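Local coordinates for protein NAD(P)H-FMN oxidoreductase (Bacillus subtilis, PDB 5LVA) that binds flavin mononucleotide and probably passes electrons from NAD(P)H through it, as a flavin reductase with a flavodoxin-like fold, at residues Phe62-Tyr67 with Pro73-Trp78; Ser15-Ala20 with Ala104-Ala109; Glu48-Leu53 with Asp80-Tyr85. One frame throughout, in Å; residues are numbered along the deposited sequence.

Contact 1: residues Phe62-Tyr67 with Pro73-Trp78. With FMN (flavin mononucleotide), chain C.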
loop_
_atom_site.group_PDB
_atom_site.type_symbol
_atom_site.label_atom_id
_atom_site.label_comp_id
_atom_site.label_asym_id
_atom_site.label_seq_id
_atom_site.Cartn_x
_atom_site.Cartn_y
_atom_site.Cartn_z
ATOM N N PHE A 62 -1.047 2.082 -0.721
ATOM C CA PHE A 62 -1.483 0.749 -0.340
ATOM C C PHE A 62 -0.431 0.114 0.555
ATOM O O PHE A 62 0.679 -0.165 0.112
ATOM C CB PHE A 62 -1.745 -0.108 -1.575
ATOM C CG PHE A 62 -2.802 0.449 -2.486
ATOM C CD1 PHE A 62 -2.482 1.385 -3.457
ATOM C CD2 PHE A 62 -4.118 0.048 -2.364
ATOM C CE1 PHE A 62 -3.458 1.904 -4.293
ATOM C CE2 PHE A 62 -5.100 0.565 -3.187
ATOM C CZ PHE A 62 -4.767 1.488 -4.159
ATOM N N GLN A 63 -0.775 -0.080 1.827
ATOM C CA GLN A 63 0.152 -0.632 2.801
ATOM C C GLN A 63 -0.261 -2.037 3.181
ATOM O O GLN A 63 -1.386 -2.258 3.595
ATOM C CB GLN A 63 0.223 0.249 4.040
ATOM C CG GLN A 63 1.248 -0.206 5.055
ATOM C CD GLN A 63 1.256 0.623 6.328
ATOM O OE1 GLN A 63 0.896 1.794 6.334
ATOM N NE2 GLN A 63 1.687 0.012 7.412
ATOM N N PHE A 64 0.651 -2.991 3.042
ATOM C CA PHE A 64 0.331 -4.373 3.348
ATOM C C PHE A 64 1.582 -5.182 3.568
ATOM O O PHE A 64 2.656 -4.755 3.196
ATOM C CB PHE A 64 -0.515 -4.994 2.228
ATOM C CG PHE A 64 0.090 -4.885 0.842
ATOM C CD1 PHE A 64 -0.176 -3.790 0.039
ATOM C CD2 PHE A 64 0.889 -5.900 0.333
ATOM C CE1 PHE A 64 0.351 -3.705 -1.214
ATOM C CE2 PHE A 64 1.417 -5.815 -0.918
ATOM C CZ PHE A 64 1.155 -4.719 -1.697
ATOM N N PRO A 65 1.457 -6.340 4.224
ATOM C CA PRO A 65 2.598 -7.247 4.242
ATOM C C PRO A 65 2.645 -8.049 2.954
ATOM O O PRO A 65 1.596 -8.334 2.383
ATOM C CB PRO A 65 2.310 -8.150 5.438
ATOM C CG PRO A 65 0.839 -8.191 5.502
ATOM C CD PRO A 65 0.389 -6.801 5.128
ATOM N N LEU A 66 3.844 -8.399 2.508
ATOM C CA LEU A 66 4.008 -9.268 1.365
ATOM C C LEU A 66 3.618 -10.682 1.728
ATOM O O LEU A 66 4.300 -11.340 2.508
ATOM C CB LEU A 66 5.450 -9.246 0.866
ATOM C CG LEU A 66 5.702 -9.760 -0.545
ATOM C CD1 LEU A 66 5.077 -8.803 -1.531
ATOM C CD2 LEU A 66 7.177 -9.903 -0.789
ATOM N N TYR A 67 2.516 -11.132 1.144
ATOM C CA TYR A 67 2.031 -12.486 1.304
ATOM C C TYR A 67 2.105 -13.191 -0.028
ATOM O O TYR A 67 1.456 -12.760 -0.970
ATOM C CB TYR A 67 0.585 -12.506 1.794
ATOM C CG TYR A 67 0.361 -12.154 3.238
ATOM C CD1 TYR A 67 1.422 -11.985 4.123
ATOM C CD2 TYR A 67 -0.918 -12.015 3.723
ATOM C CE1 TYR A 67 1.199 -11.675 5.444
ATOM C CE2 TYR A 67 -1.147 -11.707 5.033
ATOM C CZ TYR A 67 -0.098 -11.539 5.899
ATOM O OH TYR A 67 -0.386 -11.227 7.223
ATOM N N PRO A 73 -5.694 -10.911 0.664
ATOM C CA PRO A 73 -6.761 -10.942 -0.337
ATOM C C PRO A 73 -7.768 -9.789 -0.293
ATOM O O PRO A 73 -8.466 -9.580 -1.276
ATOM C CB PRO A 73 -7.461 -12.285 -0.069
ATOM C CG PRO A 73 -6.883 -12.833 1.130
ATOM C CD PRO A 73 -5.621 -12.152 1.449
ATOM N N LEU A 74 -7.844 -9.033 0.790
ATOM C CA LEU A 74 -8.836 -7.964 0.858
ATOM C C LEU A 74 -8.480 -6.816 -0.089
ATOM O O LEU A 74 -9.357 -6.132 -0.613
ATOM C CB LEU A 74 -8.978 -7.449 2.286
ATOM C CG LEU A 74 -10.025 -6.351 2.456
ATOM C CD1 LEU A 74 -11.370 -6.797 1.913
ATOM C CD2 LEU A 74 -10.123 -5.896 3.889
ATOM N N LEU A 75 -7.191 -6.618 -0.322
ATOM C CA LEU A 75 -6.752 -5.630 -1.295
ATOM C C LEU A 75 -7.139 -6.045 -2.709
ATOM O O LEU A 75 -7.636 -5.229 -3.476
ATOM C CB LEU A 75 -5.249 -5.398 -1.199
ATOM C CG LEU A 75 -4.633 -4.516 -2.296
ATOM C CD1 LEU A 75 -5.391 -3.218 -2.470
ATOM C CD2 LEU A 75 -3.184 -4.232 -1.991
ATOM N N LYS A 76 -6.937 -7.313 -3.045
ATOM C CA LYS A 76 -7.352 -7.823 -4.351
ATOM C C LYS A 76 -8.848 -7.615 -4.590
ATOM O O LYS A 76 -9.259 -7.184 -5.667
ATOM C CB LYS A 76 -7.019 -9.309 -4.490
ATOM C CG LYS A 76 -7.100 -9.780 -5.929
ATOM C CD LYS A 76 -6.299 -8.839 -6.810
ATOM C CE LYS A 76 -6.644 -8.959 -8.265
ATOM N NZ LYS A 76 -7.982 -8.493 -8.661
ATOM N N LYS A 77 -9.648 -7.930 -3.574
ATOM C CA LYS A 77 -11.082 -7.683 -3.594
ATOM C C LYS A 77 -11.410 -6.196 -3.682
ATOM O O LYS A 77 -12.347 -5.797 -4.368
ATOM C CB LYS A 77 -11.731 -8.280 -2.352
ATOM C CG LYS A 77 -13.228 -8.241 -2.361
ATOM C CD LYS A 77 -13.770 -8.933 -1.142
ATOM C CE LYS A 77 -13.648 -10.423 -1.265
ATOM N NZ LYS A 77 -14.289 -11.092 -0.095
ATOM N N TRP A 78 -10.627 -5.380 -2.989
ATOM C CA TRP A 78 -10.768 -3.935 -3.080
ATOM C C TRP A 78 -10.578 -3.421 -4.505
ATOM O O TRP A 78 -11.372 -2.620 -4.984
ATOM C CB TRP A 78 -9.776 -3.249 -2.152
ATOM C CG TRP A 78 -10.015 -1.792 -1.970
ATOM C CD1 TRP A 78 -10.682 -1.201 -0.940
ATOM C CD2 TRP A 78 -9.578 -0.732 -2.829
ATOM N NE1 TRP A 78 -10.695 0.156 -1.109
ATOM C CE2 TRP A 78 -10.022 0.470 -2.258
ATOM C CE3 TRP A 78 -8.852 -0.683 -4.023
ATOM C CZ2 TRP A 78 -9.765 1.710 -2.840
ATOM C CZ3 TRP A 78 -8.607 0.547 -4.600
ATOM C CH2 TRP A 78 -9.057 1.725 -4.005
HETATM N N1 FMN C . 7.707 -12.692 3.223
HETATM C C2 FMN C . 8.393 -12.582 2.029
HETATM O O2 FMN C . 9.486 -12.027 1.991
HETATM N N3 FMN C . 7.861 -13.078 0.866
HETATM C C4 FMN C . 6.647 -13.702 0.872
HETATM O O4 FMN C . 6.208 -14.125 -0.192
HETATM C C4A FMN C . 5.946 -13.827 2.076
HETATM N N5 FMN C . 4.723 -14.446 2.111
HETATM C C5A FMN C . 4.027 -14.570 3.289
HETATM C C6 FMN C . 2.791 -15.199 3.286
HETATM C C7 FMN C . 2.055 -15.330 4.444
HETATM C C7M FMN C . 0.718 -16.018 4.400
HETATM C C8 FMN C . 2.581 -14.823 5.634
HETATM C C8M FMN C . 1.819 -14.939 6.920
HETATM C C9 FMN C . 3.821 -14.196 5.634
HETATM C C9A FMN C . 4.547 -14.055 4.463
HETATM N N10 FMN C . 5.789 -13.433 4.448
HETATM C C10 FMN C . 6.480 -13.317 3.252
HETATM C "C1'" FMN C . 6.357 -12.832 5.704
HETATM C "C2'" FMN C . 5.683 -11.438 5.772
HETATM O "O2'" FMN C . 5.986 -10.657 4.620
HETATM C "C3'" FMN C . 5.892 -10.643 7.072
HETATM O "O3'" FMN C . 5.259 -11.403 8.072
HETATM C "C4'" FMN C . 5.264 -9.240 6.972
HETATM O "O4'" FMN C . 5.815 -8.590 5.868
HETATM C "C5'" FMN C . 5.441 -8.238 8.106
HETATM O "O5'" FMN C . 4.593 -8.571 9.171
HETATM P P FMN C . 3.683 -7.595 10.073
HETATM O O1P FMN C . 2.415 -8.360 10.169
HETATM O O2P FMN C . 4.360 -7.409 11.388
HETATM O O3P FMN C . 3.341 -6.257 9.520
#

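Contact 2: residues Ser15-Ala20 with Ala104-Ala109. With FMN (flavin mononucleotide), chain C.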
loop_
_atom_site.group_PDB
_atom_site.type_symbol
_atom_site.label_atom_id
_atom_site.label_comp_id
_atom_site.label_asym_id
_atom_site.label_seq_id
_atom_site.Cartn_x
_atom_site.Cartn_y
_atom_site.Cartn_z
ATOM N N SER A 15 -0.114 -7.511 14.409
ATOM C CA SER A 15 0.946 -7.025 13.528
ATOM C C SER A 15 2.096 -6.456 14.325
ATOM O O SER A 15 1.876 -5.803 15.334
ATOM C CB SER A 15 0.403 -5.948 12.573
ATOM O OG SER A 15 1.443 -5.256 11.896
ATOM N N VAL A 16 3.319 -6.687 13.874
ATOM C CA VAL A 16 4.456 -6.030 14.484
ATOM C C VAL A 16 4.936 -4.860 13.638
ATOM O O VAL A 16 4.976 -3.732 14.118
ATOM C CB VAL A 16 5.619 -7.018 14.726
ATOM C CG1 VAL A 16 6.890 -6.283 15.035
ATOM C CG2 VAL A 16 5.276 -7.942 15.865
ATOM N N VAL A 17 5.281 -5.130 12.380
ATOM C CA VAL A 17 5.916 -4.139 11.512
ATOM C C VAL A 17 4.957 -3.072 11.005
ATOM O O VAL A 17 5.199 -1.878 11.156
ATOM C CB VAL A 17 6.566 -4.801 10.290
ATOM C CG1 VAL A 17 7.207 -3.738 9.388
ATOM C CG2 VAL A 17 7.580 -5.830 10.726
ATOM N N ASN A 18 3.869 -3.507 10.391
ATOM C CA ASN A 18 2.907 -2.580 9.828
ATOM C C ASN A 18 2.250 -1.727 10.883
ATOM O O ASN A 18 1.954 -0.558 10.647
ATOM C CB ASN A 18 1.866 -3.339 9.033
ATOM C CG ASN A 18 2.352 -3.670 7.646
ATOM O OD1 ASN A 18 2.297 -2.834 6.750
ATOM N ND2 ASN A 18 2.858 -4.875 7.465
ATOM N N ARG A 19 2.051 -2.314 12.055
ATOM C CA ARG A 19 1.540 -1.589 13.210
ATOM C C ARG A 19 2.464 -0.420 13.575
ATOM O O ARG A 19 2.021 0.713 13.759
ATOM C CB ARG A 19 1.384 -2.548 14.383
ATOM C CG ARG A 19 0.841 -1.932 15.639
ATOM C CD ARG A 19 -0.443 -1.197 15.367
ATOM N NE ARG A 19 -1.268 -1.110 16.561
ATOM C CZ ARG A 19 -2.506 -0.628 16.580
ATOM N NH1 ARG A 19 -3.056 -0.174 15.455
ATOM N NH2 ARG A 19 -3.191 -0.587 17.723
ATOM N N ALA A 20 3.756 -0.704 13.655
ATOM C CA ALA A 20 4.752 0.314 13.953
ATOM C C ALA A 20 4.795 1.413 12.897
ATOM O O ALA A 20 4.999 2.584 13.208
ATOM C CB ALA A 20 6.113 -0.315 14.086
ATOM N N ALA A 104 3.438 0.457 -0.074
ATOM C CA ALA A 104 4.339 0.306 1.066
ATOM C C ALA A 104 4.226 -1.118 1.562
ATOM O O ALA A 104 3.201 -1.512 2.074
ATOM C CB ALA A 104 4.006 1.300 2.171
ATOM N N VAL A 105 5.280 -1.896 1.403
ATOM C CA VAL A 105 5.165 -3.322 1.616
ATOM C C VAL A 105 6.306 -3.821 2.485
ATOM O O VAL A 105 7.439 -3.367 2.387
ATOM C CB VAL A 105 5.125 -4.081 0.258
ATOM C CG1 VAL A 105 6.381 -3.814 -0.560
ATOM C CG2 VAL A 105 4.933 -5.562 0.458
ATOM N N SER A 106 5.983 -4.728 3.385
ATOM C CA SER A 106 6.983 -5.314 4.240
ATOM C C SER A 106 7.194 -6.770 3.837
ATOM O O SER A 106 6.249 -7.461 3.477
ATOM C CB SER A 106 6.560 -5.199 5.701
ATOM O OG SER A 106 5.324 -5.847 5.902
ATOM N N ALA A 107 8.432 -7.242 3.887
ATOM C CA ALA A 107 8.696 -8.612 3.477
ATOM C C ALA A 107 9.562 -9.325 4.492
ATOM O O ALA A 107 10.472 -8.736 5.051
ATOM C CB ALA A 107 9.352 -8.637 2.107
ATOM N N GLY A 108 9.266 -10.598 4.725
ATOM C CA GLY A 108 10.015 -11.391 5.677
ATOM C C GLY A 108 11.452 -11.658 5.280
ATOM O O GLY A 108 12.355 -11.618 6.111
ATOM N N ALA A 109 11.663 -11.916 3.997
ATOM C CA ALA A 109 12.966 -12.307 3.488
ATOM C C ALA A 109 13.929 -11.121 3.419
ATOM O O ALA A 109 13.511 -9.963 3.437
ATOM C CB ALA A 109 12.800 -12.959 2.133
HETATM N N1 FMN C . 7.707 -12.692 3.223
HETATM C C2 FMN C . 8.393 -12.582 2.029
HETATM O O2 FMN C . 9.486 -12.027 1.991
HETATM N N3 FMN C . 7.861 -13.078 0.866
HETATM C C4 FMN C . 6.647 -13.702 0.872
HETATM O O4 FMN C . 6.208 -14.125 -0.192
HETATM C C4A FMN C . 5.946 -13.827 2.076
HETATM N N5 FMN C . 4.723 -14.446 2.111
HETATM C C5A FMN C . 4.027 -14.570 3.289
HETATM C C6 FMN C . 2.791 -15.199 3.286
HETATM C C7 FMN C . 2.055 -15.330 4.444
HETATM C C7M FMN C . 0.718 -16.018 4.400
HETATM C C8 FMN C . 2.581 -14.823 5.634
HETATM C C8M FMN C . 1.819 -14.939 6.920
HETATM C C9 FMN C . 3.821 -14.196 5.634
HETATM C C9A FMN C . 4.547 -14.055 4.463
HETATM N N10 FMN C . 5.789 -13.433 4.448
HETATM C C10 FMN C . 6.480 -13.317 3.252
HETATM C "C1'" FMN C . 6.357 -12.832 5.704
HETATM C "C2'" FMN C . 5.683 -11.438 5.772
HETATM O "O2'" FMN C . 5.986 -10.657 4.620
HETATM C "C3'" FMN C . 5.892 -10.643 7.072
HETATM O "O3'" FMN C . 5.259 -11.403 8.072
HETATM C "C4'" FMN C . 5.264 -9.240 6.972
HETATM O "O4'" FMN C . 5.815 -8.590 5.868
HETATM C "C5'" FMN C . 5.441 -8.238 8.106
HETATM O "O5'" FMN C . 4.593 -8.571 9.171
HETATM P P FMN C . 3.683 -7.595 10.073
HETATM O O1P FMN C . 2.415 -8.360 10.169
HETATM O O2P FMN C . 4.360 -7.409 11.388
HETATM O O3P FMN C . 3.341 -6.257 9.520
HETATM O O HOH W 1 4.143 -1.973 5.118
#

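Contact 3: residues Glu48-Leu53 with Asp80-Tyr85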
loop_
_atom_site.group_PDB
_atom_site.type_symbol
_atom_site.label_atom_id
_atom_site.label_comp_id
_atom_site.label_asym_id
_atom_site.label_seq_id
_atom_site.Cartn_x
_atom_site.Cartn_y
_atom_site.Cartn_z
ATOM N N GLU A 48 -18.835 2.944 -2.748
ATOM C CA GLU A 48 -18.985 4.381 -2.910
ATOM C C GLU A 48 -18.145 5.138 -1.902
ATOM O O GLU A 48 -17.551 6.157 -2.226
ATOM C CB GLU A 48 -20.458 4.785 -2.790
ATOM C CG GLU A 48 -20.705 6.246 -3.064
ATOM C CD GLU A 48 -22.162 6.609 -3.048
ATOM O OE1 GLU A 48 -22.943 5.880 -2.414
ATOM O OE2 GLU A 48 -22.527 7.639 -3.643
ATOM N N LYS A 49 -18.096 4.626 -0.682
ATOM C CA LYS A 49 -17.294 5.217 0.376
ATOM C C LYS A 49 -15.824 5.251 -0.011
ATOM O O LYS A 49 -15.166 6.281 0.112
ATOM C CB LYS A 49 -17.471 4.438 1.681
ATOM C CG LYS A 49 -16.707 5.031 2.864
ATOM C CD LYS A 49 -16.756 4.120 4.080
ATOM C CE LYS A 49 -15.777 4.588 5.141
ATOM N NZ LYS A 49 -15.628 3.596 6.254
ATOM N N GLU A 50 -15.326 4.113 -0.485
ATOM C CA GLU A 50 -13.944 3.986 -0.919
ATOM C C GLU A 50 -13.637 4.914 -2.084
ATOM O O GLU A 50 -12.660 5.653 -2.048
ATOM C CB GLU A 50 -13.646 2.546 -1.311
ATOM C CG GLU A 50 -13.960 1.542 -0.247
ATOM C CD GLU A 50 -13.191 1.784 1.018
ATOM O OE1 GLU A 50 -11.986 2.071 0.946
ATOM O OE2 GLU A 50 -13.804 1.691 2.094
ATOM N N GLN A 51 -14.473 4.868 -3.114
ATOM C CA GLN A 51 -14.343 5.779 -4.241
ATOM C C GLN A 51 -14.264 7.227 -3.793
ATOM O O GLN A 51 -13.393 7.957 -4.234
ATOM C CB GLN A 51 -15.507 5.608 -5.212
ATOM C CG GLN A 51 -15.356 4.412 -6.126
ATOM C CD GLN A 51 -16.518 4.251 -7.063
ATOM O OE1 GLN A 51 -17.476 5.020 -7.021
ATOM N NE2 GLN A 51 -16.452 3.245 -7.907
ATOM N N LYS A 52 -15.165 7.632 -2.905
ATOM C CA LYS A 52 -15.243 9.019 -2.458
ATOM C C LYS A 52 -14.009 9.458 -1.697
ATOM O O LYS A 52 -13.638 10.624 -1.721
ATOM C CB LYS A 52 -16.468 9.229 -1.583
ATOM C CG LYS A 52 -17.741 9.552 -2.315
ATOM C CD LYS A 52 -18.876 9.626 -1.304
ATOM C CE LYS A 52 -19.834 10.746 -1.619
ATOM N NZ LYS A 52 -19.098 11.982 -2.031
ATOM N N LEU A 53 -13.379 8.522 -1.011
ATOM C CA LEU A 53 -12.175 8.838 -0.266
ATOM C C LEU A 53 -10.993 9.020 -1.200
ATOM O O LEU A 53 -10.207 9.944 -1.023
ATOM C CB LEU A 53 -11.880 7.755 0.771
ATOM C CG LEU A 53 -12.760 7.882 2.010
ATOM C CD1 LEU A 53 -12.688 6.648 2.899
ATOM C CD2 LEU A 53 -12.364 9.113 2.767
ATOM N N ASP A 80 -10.830 -5.130 -7.326
ATOM C CA ASP A 80 -11.888 -5.679 -8.152
ATOM C C ASP A 80 -13.186 -4.930 -7.988
ATOM O O ASP A 80 -13.877 -4.655 -8.971
ATOM C CB ASP A 80 -12.114 -7.156 -7.823
ATOM C CG ASP A 80 -10.994 -8.035 -8.307
ATOM O OD1 ASP A 80 -10.073 -7.509 -8.959
ATOM O OD2 ASP A 80 -11.026 -9.251 -8.038
ATOM N N HIS A 81 -13.519 -4.605 -6.742
ATOM C CA HIS A 81 -14.835 -4.080 -6.431
ATOM C C HIS A 81 -14.921 -2.569 -6.521
ATOM O O HIS A 81 -15.984 -2.033 -6.823
ATOM C CB HIS A 81 -15.258 -4.535 -5.045
ATOM C CG HIS A 81 -15.574 -5.991 -4.965
ATOM N ND1 HIS A 81 -16.359 -6.529 -3.972
ATOM C CD2 HIS A 81 -15.205 -7.025 -5.756
ATOM C CE1 HIS A 81 -16.464 -7.830 -4.156
ATOM N NE2 HIS A 81 -15.772 -8.158 -5.230
ATOM N N VAL A 82 -13.811 -1.884 -6.269
ATOM C CA VAL A 82 -13.828 -0.428 -6.234
ATOM C C VAL A 82 -13.496 0.216 -7.583
ATOM O O VAL A 82 -14.153 1.177 -7.985
ATOM C CB VAL A 82 -12.866 0.104 -5.152
ATOM C CG1 VAL A 82 -12.822 1.620 -5.155
ATOM C CG2 VAL A 82 -13.291 -0.397 -3.774
ATOM N N LEU A 83 -12.506 -0.319 -8.295
ATOM C CA LEU A 83 -12.071 0.268 -9.568
ATOM C C LEU A 83 -12.985 -0.078 -10.745
ATOM O O LEU A 83 -12.699 -0.969 -11.527
ATOM C CB LEU A 83 -10.644 -0.169 -9.879
ATOM C CG LEU A 83 -9.613 0.128 -8.792
ATOM C CD1 LEU A 83 -8.327 -0.552 -9.123
ATOM C CD2 LEU A 83 -9.389 1.613 -8.648
ATOM N N LEU A 84 -14.077 0.664 -10.878
ATOM C CA LEU A 84 -15.128 0.289 -11.818
ATOM C C LEU A 84 -15.178 1.133 -13.089
ATOM O O LEU A 84 -14.680 2.260 -13.128
ATOM C CB LEU A 84 -16.483 0.344 -11.121
ATOM C CG LEU A 84 -16.644 -0.593 -9.927
ATOM C CD1 LEU A 84 -18.006 -0.400 -9.306
ATOM C CD2 LEU A 84 -16.470 -2.026 -10.336
ATOM N N TYR A 85 -15.782 0.546 -14.121
ATOM C CA TYR A 85 -16.002 1.202 -15.393
ATOM C C TYR A 85 -16.746 2.503 -15.169
ATOM O O TYR A 85 -17.704 2.542 -14.434
ATOM C CB TYR A 85 -16.791 0.288 -16.342
ATOM C CG TYR A 85 -16.950 0.867 -17.727
ATOM C CD1 TYR A 85 -17.932 1.810 -18.008
ATOM C CD2 TYR A 85 -16.091 0.498 -18.753
ATOM C CE1 TYR A 85 -18.058 2.358 -19.264
ATOM C CE2 TYR A 85 -16.216 1.032 -20.009
ATOM C CZ TYR A 85 -17.200 1.959 -20.260
ATOM O OH TYR A 85 -17.317 2.486 -21.524
#

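Contact 1: residues Phe62-Tyr67 with Pro73-Trp78
Phe62 packs against Leu75 and Trp78 where strand 59-65 is covered by helix 73-82, the helix of the beta-alpha-beta unit that runs on to strand 100-106 in this flavodoxin-like fold. Strand and helix run roughly antiparallel, 148° between their directions, and their axes stay 10.2 Å apart at closest, so large side chains have to bridge the layers. No hydrogen bond links the two segments; the contact is apolar.

Phe62 is the one to follow. Its CB leaves the strand toward the helix, and with CG anti to the carbonyl carbon (chi1 -60°) the ring reaches out beside the backbone N. On the side of CD2 the ring meets a branch of Leu75, with Phe62 CD2 to Leu75 CD1 at 3.5 Å. One atom further, Phe62 CE2 lies 3.8 Å from Trp78 CZ3, and Phe62 CZ comes to 4.0 Å from that same CZ3. The edge of Phe62 therefore points at the face of the Trp78 six-membered ring, an offset edge-to-face pair with centroids 5.5 Å apart and planes at 76°. The indole nitrogen NE1 has its own partner, Glu50, and the Phe62 ring also meets Phe101 of the next strand.

Beyond this cluster the chain runs on to the cofactor. FMN C7M lies over one face of the Tyr67 ring, offset toward its rim, while Tyr67 CD1 comes closest, to FMN C8, and the carbonyl O of Leu66 accepts a hydrogen bond from FMN O2' at 2.8 Å. The second branch of Leu75 turns to Phe64, its CD2 3.7 Å from Phe64 CD1.

Contact 2: residues Ser15-Ala20 with Ala104-Ala109
Asn18 and Ser106 turn their polar ends toward each other alongside the FMN chain. The Asn18 amide comes from the helix side, its CG anti to the carbonyl carbon and beside the backbone N (chi1 -82°), and this brings ND2 to 3.1 Å from Ser106 OG. That bond is weak, bent to 131° at the hydrogen. The same ND2 also donates to the phosphate oxygen O3P, while Ser106 OG pairs at 2.8 Å with FMN O4', where either hydroxyl may donate. The two side chains thus span the chain from phosphate to ribityl. At the other end of the amide, Asn18 OD1 accepts from a water that also reaches Ala104 O weakly, and from Gln63 NE2. Apolar contact is slight: Val17 CG1 lies 4.0 Å from Ser106 CB.

This is the phosphate site of the flavodoxin-like fold, at the N-terminal end of helix 17-23, close to the C-terminal end of strand 100-106. The backbone does much of the gripping. Val17 N donates to FMN O2P at 2.7 Å and 164°. A second bond to FMN O2P comes from Val16 N. Asn18 N donates to FMN O3P at 2.9 Å. These amides and the helix end would probably help to offset the phosphate charge. The Ser15 hydroxyl, turned away from its own backbone N, donates to O3P and accepts a hydrogen bond from Arg19 N at 3.0 Å, tying the loop to the first helical turn; with an alanine here, the Arg19 amide and O3P would each probably lose a partner.

At the isoalloxazine, backbone nitrogens take over: Gly108 N donates to FMN N1 at 3.0 Å, and Ala109 N reaches FMN O2 in a nearly straight bond.

Contact 3: residues Glu48-Leu53 with Asp80-Tyr85
Gln51 and Val82 make the one hydrogen bond of this contact, side-chain amide to backbone carbonyl: Gln51 NE2 donates to Val82 O at 3.1 Å with an angle of 172° at the hydrogen. The carbonyl oxygen lies almost in the plane of the Gln51 amide, and the nitrogen in turn approaches within the carbonyl plane, at a C=O...N angle of 155°. What brings it there is the shape of the chain. CG leaves anti to the carbonyl carbon, chi1 -79°, and the rest runs extended, carrying NE2 across from helix 47-56 to the last turn of helix 73-82. Val82 is the last residue of that helix before Leu83, the centre of an inverse gamma turn, leaves helical geometry.

The apolar contacts surround the same valine. Both of its methyls reach Glu50 CB, and CG1 also meets Gln51 CG: Val82 CG1 lies 3.9 Å from Gln51 CG, and Val82 CG2 lies 3.9 Å from Glu50 CB. Glu50 meets the valine crosswise, whereas the Gln51 and Val82 side chains slide past each other in opposite directions. Leu84 adds a looser touch, its CD1 4.2 Å from Gln51 NE2.

Charge enters through Glu50, and it is directed elsewhere. The chain bends at chi2 and turns the carboxylate away from Val82; OE1 meets Arg34 and Trp78 NE1, and OE2 the Tyr40 hydroxyl. Two helices on one side of the sheet are joined here, far from the flavin. Val82 O, past the regular helical pattern, faces Leu84 N within the inverse gamma turn, and Gln51 NE2 adds a partner from the neighbouring helix; this probably helps to fix the end of helix 73-82 against helix 47-56.

Overall arrangement
All three contacts belong to one flavodoxin-like domain built on a five-stranded parallel sheet. Contacts 1 and 2 have centres 12 Å apart and meet through neighbouring strands 59-65 and 100-106; both touch FMN, one at the flavin and ribityl, the other from phosphate to isoalloxazine. Contact 3 shares helix 73-82 with contact 1, their centres 15 Å apart, and Trp78 to Glu50 links them. Contacts 2 and 3 lie on opposite sides of the chain's centre, 26 Å between centres. Along the chain contact 1 nests inside contact 3, and both inside contact 2, so the cofactor site is built from segments some 84 residues apart, while contact 3 lies at the far side of the domain.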